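Local coordinates for putative phosphatase (DUF442) (Shewanella putrefaciens CN-32, PDB 3GXH), which probably acts as a cysteine-dependent phosphatase of the tyrosine and dual-specificity type, at residues L22-P28 and L101-N107; A112-L116 and L147-S152. All blocks are in the same frame, centred on the assembly; numbering follows the deposited sequence.

Contact 1 includes the sulfate-binding loop of the likely active site; contact 2 packs the helix that follows that loop against helix 142-154. The strand of residues 101-103 runs into the probable phosphate-binding loop, which leads straight into helix 108-120, the helix that supplies 112-116 to contact 2. The centres of the two contacts are about 16 Å apart, yet they meet where Leu-22 CD2 of contact 1 packs 4.0 Å from Ala-114 CB of contact 2. Helix 108-120 thus has one side on the central sheet and another against helix 142-154. The sulfate held by the loop is also bound by the backbone nitrogens of Tyr-108 and Arg-109, at the start of this helix.

Contact 1: residues L22-P28 and L101-N107; sequences LLSSGLP and LVHCLAN. With SO4 (sulfate ion), chain D; EDO (1,2-ethanediol), chain G.
Two parallel strands, paired Leu-23 to Leu-101, Ser-24 to Val-102 and Ser-25 to His-103, lead into the probable phosphate-binding loop of a putative cysteine-dependent phosphatase. Val-102 takes both roles in the ladder, donating from N to Leu-23 O (2.9 Å) and accepting at O from Ser-25 N (3.1 Å). Cys-104 N continues it to Ser-25 O. The small hydroxyl of Ser-24 joins Asn-107 to Gln-16 and Gln-18 of neighbouring strand 16-19: OG receives Asn-107 ND2 at 3.0 Å, almost in the amide plane, while a second ND2 bond, to Ala-14 O, helps fix the amide's rotation. Ser-25 OG turns forward to a lone pair of Gly-26 O. Gly-26, lacking a side chain, lets its CA come 3.1 Å from Leu-105 O, which accepts Leu-27 N from above the carbonyl plane.

His-103 CG, between the backbone N and the carbonyl carbon (chi1 83°), presents one ring face to Pro-28 CD, a CH-pi contact 3.9 Å from the centroid. ND1 holds the loop's first carbonyl, Cys-104 O, at 2.9 Å and nearly straight (175°); NE2 bonds Glu-59, helping fix the ring's rotation. Leu-105 N reaches sulfate O3 at 2.8 Å, and Ala-106 N adds a longer bond. The sulfate probably sits where phosphate would, consistent with a PTP-type signature loop, though with four residues, not the usual five, between Cys-104 and Arg-109.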
ATOM      1  N   LEU A  22      -1.738  -8.077   5.243  1.00 14.37           N
ATOM      2  CA  LEU A  22      -1.499  -6.810   4.533  1.00 11.93           C
ATOM      3  C   LEU A  22      -0.011  -6.478   4.565  1.00 12.50           C
ATOM      4  O   LEU A  22       0.583  -6.258   5.623  1.00 13.72           O
ATOM      5  CB  LEU A  22      -2.246  -5.655   5.204  1.00 13.01           C
ATOM      6  CG  LEU A  22      -2.127  -4.324   4.492  1.00 13.80           C
ATOM      7  CD1 LEU A  22      -2.641  -4.348   3.063  1.00 12.52           C
ATOM      8  CD2 LEU A  22      -2.856  -3.258   5.396  1.00 20.97           C
ATOM      9  N   LEU A  23       0.580  -6.388   3.376  1.00 12.60           N
ATOM     10  CA  LEU A  23       1.900  -5.887   3.136  1.00  9.84           C
ATOM     11  C   LEU A  23       1.797  -4.498   2.551  1.00 10.35           C
ATOM     12  O   LEU A  23       0.870  -4.195   1.802  1.00 10.55           O
ATOM     13  CB  LEU A  23       2.620  -6.777   2.147  1.00 11.89           C
ATOM     14  CG  LEU A  23       2.833  -8.223   2.525  1.00 15.13           C
ATOM     15  CD1 LEU A  23       3.521  -8.966   1.418  1.00 15.95           C
ATOM     16  CD2 LEU A  23       3.633  -8.310   3.845  1.00 24.90           C
ATOM     17  N   SER A  24       2.753  -3.624   2.874  1.00 10.45           N
ATOM     18  CA  SER A  24       2.929  -2.343   2.176  1.00 10.87           C
ATOM     19  C   SER A  24       4.362  -2.317   1.650  1.00  9.70           C
ATOM     20  O   SER A  24       5.256  -2.893   2.242  1.00 11.02           O
ATOM     21  CB  SER A  24       2.636  -1.155   3.086  1.00 11.74           C
ATOM     22  OG  SER A  24       3.615  -1.052   4.145  1.00 13.16           O
ATOM     23  N   SER A  25       4.586  -1.658   0.530  1.00  9.53           N
ATOM     24  CA  SER A  25       5.935  -1.548  -0.002  1.00  9.53           C
ATOM     25  C   SER A  25       6.105  -0.433  -0.978  1.00  9.61           C
ATOM     26  O   SER A  25       5.157   0.247  -1.380  1.00 10.08           O
ATOM     27  CB  SER A  25       6.364  -2.858  -0.669  1.00  9.55           C
ATOM     28  OG  SER A  25       5.782  -3.091  -1.945  1.00  9.86           O
ATOM     29  N   GLY A  26       7.353  -0.280  -1.385  1.00  9.32           N
ATOM     30  CA  GLY A  26       7.685   0.427  -2.586  1.00 10.24           C
ATOM     31  C   GLY A  26       7.544  -0.438  -3.812  1.00 10.53           C
ATOM     32  O   GLY A  26       6.843  -1.444  -3.836  1.00 11.38           O
ATOM     33  N   LEU A  27       8.197  -0.040  -4.924  1.00 10.26           N
ATOM     34  CA  LEU A  27       7.840  -0.622  -6.217  1.00  8.92           C
ATOM     35  C   LEU A  27       8.530  -1.948  -6.466  1.00  9.64           C
ATOM     36  O   LEU A  27       9.753  -1.967  -6.600  1.00 10.32           O
ATOM     37  CB  LEU A  27       8.231   0.362  -7.331  1.00 10.83           C
ATOM     38  CG  LEU A  27       7.910  -0.062  -8.779  1.00 10.37           C
ATOM     39  CD1 LEU A  27       6.452  -0.341  -8.941  1.00 11.75           C
ATOM     40  CD2 LEU A  27       8.373   1.049  -9.719  1.00 11.18           C
ATOM     41  N   PRO A  28       7.795  -3.047  -6.562  1.00  9.67           N
ATOM     42  CA  PRO A  28       8.445  -4.306  -6.950  1.00  9.31           C
ATOM     43  C   PRO A  28       8.940  -4.273  -8.375  1.00  9.24           C
ATOM     44  O   PRO A  28       8.253  -3.683  -9.204  1.00 10.34           O
ATOM     45  CB  PRO A  28       7.337  -5.385  -6.759  1.00 10.14           C
ATOM     46  CG  PRO A  28       6.351  -4.677  -5.839  1.00 10.75           C
ATOM     47  CD  PRO A  28       6.369  -3.266  -6.322  1.00  9.84           C
ATOM     48  N   LEU A 101      -0.993  -6.829  -1.078  1.00 10.82           N
ATOM     49  CA  LEU A 101       0.077  -5.827  -1.060  1.00 10.32           C
ATOM     50  C   LEU A 101      -0.464  -4.501  -1.533  1.00  9.64           C
ATOM     51  O   LEU A 101      -1.079  -4.475  -2.627  1.00 11.72           O
ATOM     52  CB  LEU A 101       1.210  -6.238  -2.019  1.00  9.63           C
ATOM     53  CG  LEU A 101       2.264  -5.159  -2.259  1.00  9.25           C
ATOM     54  CD1 LEU A 101       3.046  -4.835  -0.965  1.00 10.49           C
ATOM     55  CD2 LEU A 101       3.253  -5.512  -3.353  1.00 11.37           C
ATOM     56  N   VAL A 102      -0.283  -3.442  -0.757  1.00 10.20           N
ATOM     57  CA  VAL A 102      -0.525  -2.093  -1.266  1.00  9.52           C
ATOM     58  C   VAL A 102       0.846  -1.449  -1.424  1.00 10.15           C
ATOM     59  O   VAL A 102       1.673  -1.524  -0.496  1.00 10.25           O
ATOM     60  CB  VAL A 102      -1.491  -1.292  -0.407  1.00 10.21           C
ATOM     61  CG1 VAL A 102      -1.029  -1.174   1.078  1.00 11.10           C
ATOM     62  CG2 VAL A 102      -1.819   0.074  -1.007  1.00 11.53           C
ATOM     63  N   HIS A 103       1.109  -0.844  -2.570  1.00 10.30           N
ATOM     64  CA  HIS A 103       2.426  -0.259  -2.808  1.00 10.29           C
ATOM     65  C   HIS A 103       2.397   1.007  -3.592  1.00  9.84           C
ATOM     66  O   HIS A 103       1.415   1.363  -4.232  1.00 11.22           O
ATOM     67  CB  HIS A 103       3.331  -1.284  -3.517  1.00 10.11           C
ATOM     68  CG  HIS A 103       3.136  -1.332  -4.999  1.00  9.42           C
ATOM     69  ND1 HIS A 103       3.822  -0.466  -5.846  1.00  9.97           N
ATOM     70  CD2 HIS A 103       2.378  -2.121  -5.796  1.00 10.16           C
ATOM     71  CE1 HIS A 103       3.457  -0.729  -7.098  1.00 10.94           C
ATOM     72  NE2 HIS A 103       2.570  -1.703  -7.097  1.00 10.79           N
ATOM     73  N   CYS A 104       3.553   1.647  -3.595  1.00  9.59           N
ATOM     74  CA  CYS A 104       3.793   2.783  -4.451  1.00 10.45           C
ATOM     75  C   CYS A 104       5.278   2.712  -4.863  1.00 10.30           C
ATOM     76  O   CYS A 104       5.732   1.590  -5.191  1.00 10.83           O
ATOM     77  CB  CYS A 104       3.397   4.102  -3.767  1.00 11.03           C
ATOM     78  SG  CYS A 104       3.963   4.132  -2.047  1.00 12.12           S
ATOM     79  N   LEU A 105       6.025   3.808  -4.884  1.00 10.90           N
ATOM     80  CA  LEU A 105       7.438   3.717  -5.259  1.00  9.71           C
ATOM     81  C   LEU A 105       8.318   3.459  -4.057  1.00 10.69           C
ATOM     82  O   LEU A 105       9.200   2.625  -4.117  1.00 10.93           O
ATOM     83  CB  LEU A 105       7.905   4.982  -5.975  1.00 11.02           C
ATOM     84  CG  LEU A 105       9.372   5.041  -6.405  1.00 10.68           C
ATOM     85  CD1 LEU A 105       9.742   3.864  -7.259  1.00 11.48           C
ATOM     86  CD2 LEU A 105       9.693   6.370  -7.079  1.00 12.14           C
ATOM     87  N   ALA A 106       8.068   4.195  -2.978  1.00 10.50           N
ATOM     88  CA  ALA A 106       8.873   4.122  -1.777  1.00 10.49           C
ATOM     89  C   ALA A 106       8.135   3.955  -0.438  1.00 10.66           C
ATOM     90  O   ALA A 106       8.686   4.194   0.626  1.00 11.16           O
ATOM     91  CB  ALA A 106       9.851   5.336  -1.729  1.00 12.34           C
ATOM     92  N   ASN A 107       6.891   3.536  -0.546  1.00  9.87           N
ATOM     93  CA  ASN A 107       6.034   3.213   0.573  1.00 10.44           C
ATOM     94  C   ASN A 107       5.604   4.412   1.408  1.00 11.63           C
ATOM     95  O   ASN A 107       5.192   4.212   2.544  1.00 12.33           O
ATOM     96  CB  ASN A 107       6.619   2.095   1.458  1.00 11.64           C
ATOM     97  CG  ASN A 107       5.519   1.274   2.214  1.00 11.72           C
ATOM     98  OD1 ASN A 107       4.331   1.443   1.990  1.00 13.74           O
ATOM     99  ND2 ASN A 107       5.957   0.374   3.052  1.00 14.62           N
TER
HETATM  100  S   SO4 D   5       5.953   7.232  -2.637  1.00 13.10           S
HETATM  101  O1  SO4 D   5       6.701   6.515  -1.651  1.00 13.99           O
HETATM  102  O2  SO4 D   5       6.577   8.516  -2.952  1.00 15.00           O
HETATM  103  O3  SO4 D   5       5.873   6.446  -3.862  1.00 13.63           O
HETATM  104  O4  SO4 D   5       4.567   7.395  -2.158  1.00 14.40           O
HETATM  105  C1  EDO G   8      11.801  -0.242  -8.526  1.00 15.41           C
HETATM  106  O1  EDO G   8      11.524  -1.465  -8.719  1.00 19.60           O
HETATM  107  C2  EDO G   8      12.482  -0.055  -7.156  1.00 20.62           C
HETATM  108  O2  EDO G   8      12.813   1.311  -7.021  1.00 15.86           O

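Contact 2: residues A112-L116 and L147-S152; sequences AFAYL and LLTEVS
The rings of Tyr-115 and Phe-113 flank the contact and meet the other helix obliquely: Phe-113 CE1 lies 4.3 Å from Leu-147 CD2, and Tyr-115 reaches Ser-152 mainly through water. That water sits at the tyrosine's edge, in the ring plane, 2.6 Å from Tyr-115 OH, and donates to Ser-152 OG at 2.7 Å. Pro-125, Met-127 and Thr-130 also touch the Tyr-115 side chain, whereas Phe-113 packs on Val-85 and Trp-144. While accepting from the water, Ser-152 OG donates to Leu-148 O (2.7 Å), which Ser-152 N approaches from the opposite face of the carbonyl plane; a small hydroxyl suits this double role.

Between these flanks Leu-116 does most of the packing. Its CG stands anti to the carbonyl carbon (chi1 -72°), and its two methyls branch over the partner helix: CD2 reaches Val-151 CG1 at 3.9 Å, while CD1 meets Leu-148 CD1 at 4.1 Å. With axes 10.9 Å apart, a long branched leucine suits the span. Ala-112 CB makes a looser contact with Leu-148 CD1, 4.4 Å. At 18° to one another, nearly parallel, the segments join helices 108-120 and 142-154, consistent with the alpha/beta fold of PTP-like phosphatases, in which helices pack around a central sheet.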
ATOM      1  N   ALA A 112       0.862   5.193   4.596  1.00 11.40           N
ATOM      2  CA  ALA A 112      -0.149   6.146   5.097  1.00 11.24           C
ATOM      3  C   ALA A 112      -1.552   5.552   4.932  1.00 10.81           C
ATOM      4  O   ALA A 112      -2.374   5.605   5.825  1.00 13.05           O
ATOM      5  CB  ALA A 112      -0.011   7.514   4.413  1.00 10.84           C
ATOM      6  N   PHE A 113      -1.812   4.982   3.762  1.00 10.17           N
ATOM      7  CA  PHE A 113      -3.120   4.384   3.487  1.00 10.52           C
ATOM      8  C   PHE A 113      -3.329   3.141   4.353  1.00 11.42           C
ATOM      9  O   PHE A 113      -4.429   2.901   4.853  1.00 11.68           O
ATOM     10  CB  PHE A 113      -3.297   4.035   1.991  1.00 11.54           C
ATOM     11  CG  PHE A 113      -3.768   5.184   1.125  1.00 12.42           C
ATOM     12  CD1 PHE A 113      -3.297   6.482   1.297  1.00 13.01           C
ATOM     13  CD2 PHE A 113      -4.630   4.941   0.074  1.00 11.94           C
ATOM     14  CE1 PHE A 113      -3.713   7.518   0.469  1.00 12.43           C
ATOM     15  CE2 PHE A 113      -5.034   5.988  -0.713  1.00 12.53           C
ATOM     16  CZ  PHE A 113      -4.584   7.244  -0.540  1.00 12.78           C
ATOM     17  N   ALA A 114      -2.270   2.353   4.568  1.00 11.75           N
ATOM     18  CA  ALA A 114      -2.388   1.204   5.458  1.00 12.61           C
ATOM     19  C   ALA A 114      -2.711   1.652   6.888  1.00 11.04           C
ATOM     20  O   ALA A 114      -3.556   1.040   7.567  1.00 11.74           O
ATOM     21  CB  ALA A 114      -1.105   0.353   5.456  1.00 11.51           C
ATOM     22  N   TYR A 115      -2.079   2.700   7.367  1.00 11.40           N
ATOM     23  CA  TYR A 115      -2.383   3.241   8.688  1.00 11.56           C
ATOM     24  C   TYR A 115      -3.857   3.623   8.780  1.00 11.09           C
ATOM     25  O   TYR A 115      -4.542   3.256   9.740  1.00 11.86           O
ATOM     26  CB  TYR A 115      -1.507   4.457   8.953  1.00 12.33           C
ATOM     27  CG  TYR A 115      -1.949   5.232  10.155  1.00 14.13           C
ATOM     28  CD1 TYR A 115      -1.768   4.704  11.422  1.00 15.51           C
ATOM     29  CD2 TYR A 115      -2.622   6.453  10.027  1.00 15.48           C
ATOM     30  CE1 TYR A 115      -2.205   5.384  12.547  1.00 16.29           C
ATOM     31  CE2 TYR A 115      -3.059   7.153  11.150  1.00 18.87           C
ATOM     32  CZ  TYR A 115      -2.853   6.615  12.391  1.00 14.96           C
ATOM     33  OH  TYR A 115      -3.297   7.329  13.521  1.00 18.13           O
ATOM     34  N   LEU A 116      -4.371   4.341   7.761  1.00 10.99           N
ATOM     35  CA  LEU A 116      -5.739   4.768   7.835  1.00 10.92           C
ATOM     36  C   LEU A 116      -6.697   3.585   7.809  1.00 12.45           C
ATOM     37  O   LEU A 116      -7.756   3.618   8.481  1.00 12.17           O
ATOM     38  CB  LEU A 116      -6.060   5.743   6.703  1.00 11.70           C
ATOM     39  CG  LEU A 116      -5.414   7.116   6.920  1.00 11.86           C
ATOM     40  CD1 LEU A 116      -5.640   7.976   5.677  1.00 12.64           C
ATOM     41  CD2 LEU A 116      -5.921   7.858   8.181  1.00 12.75           C
ATOM     42  N   LEU A 147      -5.040  15.291   5.252  1.00 12.52           N
ATOM     43  CA  LEU A 147      -5.727  14.074   4.792  1.00 12.72           C
ATOM     44  C   LEU A 147      -5.864  13.108   5.959  1.00 12.32           C
ATOM     45  O   LEU A 147      -6.967  12.589   6.252  1.00 13.30           O
ATOM     46  CB  LEU A 147      -4.990  13.391   3.646  1.00 14.22           C
ATOM     47  CG  LEU A 147      -5.602  12.080   3.142  1.00 14.76           C
ATOM     48  CD1 LEU A 147      -6.913  12.356   2.433  1.00 20.73           C
ATOM     49  CD2 LEU A 147      -4.607  11.325   2.261  1.00 17.40           C
ATOM     50  N   LEU A 148      -4.754  12.833   6.622  1.00 11.59           N
ATOM     51  CA  LEU A 148      -4.768  11.894   7.726  1.00 12.46           C
ATOM     52  C   LEU A 148      -5.692  12.331   8.864  1.00 12.89           C
ATOM     53  O   LEU A 148      -6.449  11.520   9.408  1.00 13.75           O
ATOM     54  CB  LEU A 148      -3.379  11.614   8.247  1.00 13.65           C
ATOM     55  CG  LEU A 148      -2.596  10.491   7.491  1.00 17.68           C
ATOM     56  CD1 LEU A 148      -2.566  10.722   5.973  1.00 22.98           C
ATOM     57  CD2 LEU A 148      -1.202  10.382   8.103  1.00 26.30           C
ATOM     58  N   THR A 149      -5.675  13.611   9.187  1.00 12.05           N
ATOM     59  CA  THR A 149      -6.512  14.160  10.270  1.00 11.72           C
ATOM     60  C   THR A 149      -7.973  14.039   9.870  1.00 12.06           C
ATOM     61  O   THR A 149      -8.813  13.613  10.674  1.00 13.84           O
ATOM     62  CB  THR A 149      -6.139  15.627  10.547  1.00 12.02           C
ATOM     63  OG1 THR A 149      -4.793  15.715  11.049  1.00 14.09           O
ATOM     64  CG2 THR A 149      -7.140  16.294  11.548  1.00 13.98           C
ATOM     65  N   GLU A 150      -8.297  14.391   8.644  1.00 12.09           N
ATOM     66  CA  GLU A 150      -9.688  14.413   8.158  1.00 14.51           C
ATOM     67  C   GLU A 150     -10.251  13.003   8.154  1.00 15.88           C
ATOM     68  O   GLU A 150     -11.384  12.779   8.588  1.00 17.26           O
ATOM     69  CB  GLU A 150      -9.772  15.001   6.734  1.00 16.32           C
ATOM     70  CG  GLU A 150     -11.220  15.054   6.145  1.00 21.96           C
ATOM     71  CD  GLU A 150     -11.365  15.946   4.879  1.00 32.73           C
ATOM     72  OE1 GLU A 150     -10.396  16.658   4.492  1.00 37.04           O
ATOM     73  OE2 GLU A 150     -12.469  15.938   4.271  1.00 39.93           O
ATOM     74  N   VAL A 151      -9.467  12.045   7.678  1.00 14.46           N
ATOM     75  CA  VAL A 151      -9.982  10.686   7.555  1.00 14.09           C
ATOM     76  C   VAL A 151     -10.074  10.058   8.923  1.00 14.50           C
ATOM     77  O   VAL A 151     -11.060   9.311   9.173  1.00 16.59           O
ATOM     78  CB  VAL A 151      -9.113   9.807   6.660  1.00 13.11           C
ATOM     79  CG1 VAL A 151      -9.522   8.301   6.786  1.00 14.74           C
ATOM     80  CG2 VAL A 151      -9.212  10.229   5.246  1.00 14.41           C
ATOM     81  N   SER A 152      -9.107  10.312   9.813  1.00 14.85           N
ATOM     82  CA  SER A 152      -9.127   9.777  11.169  1.00 16.20           C
ATOM     83  C   SER A 152     -10.397  10.245  11.864  1.00 20.04           C
ATOM     84  O   SER A 152     -11.139   9.434  12.435  1.00 20.25           O
ATOM     85  CB  SER A 152      -7.895  10.197  11.955  1.00 18.35           C
ATOM     86  OG  SER A 152      -6.714   9.680  11.363  1.00 22.22           O
TER
HETATM   87  O   HOH W   1      -4.654   9.531  13.156  1.00 32.14           O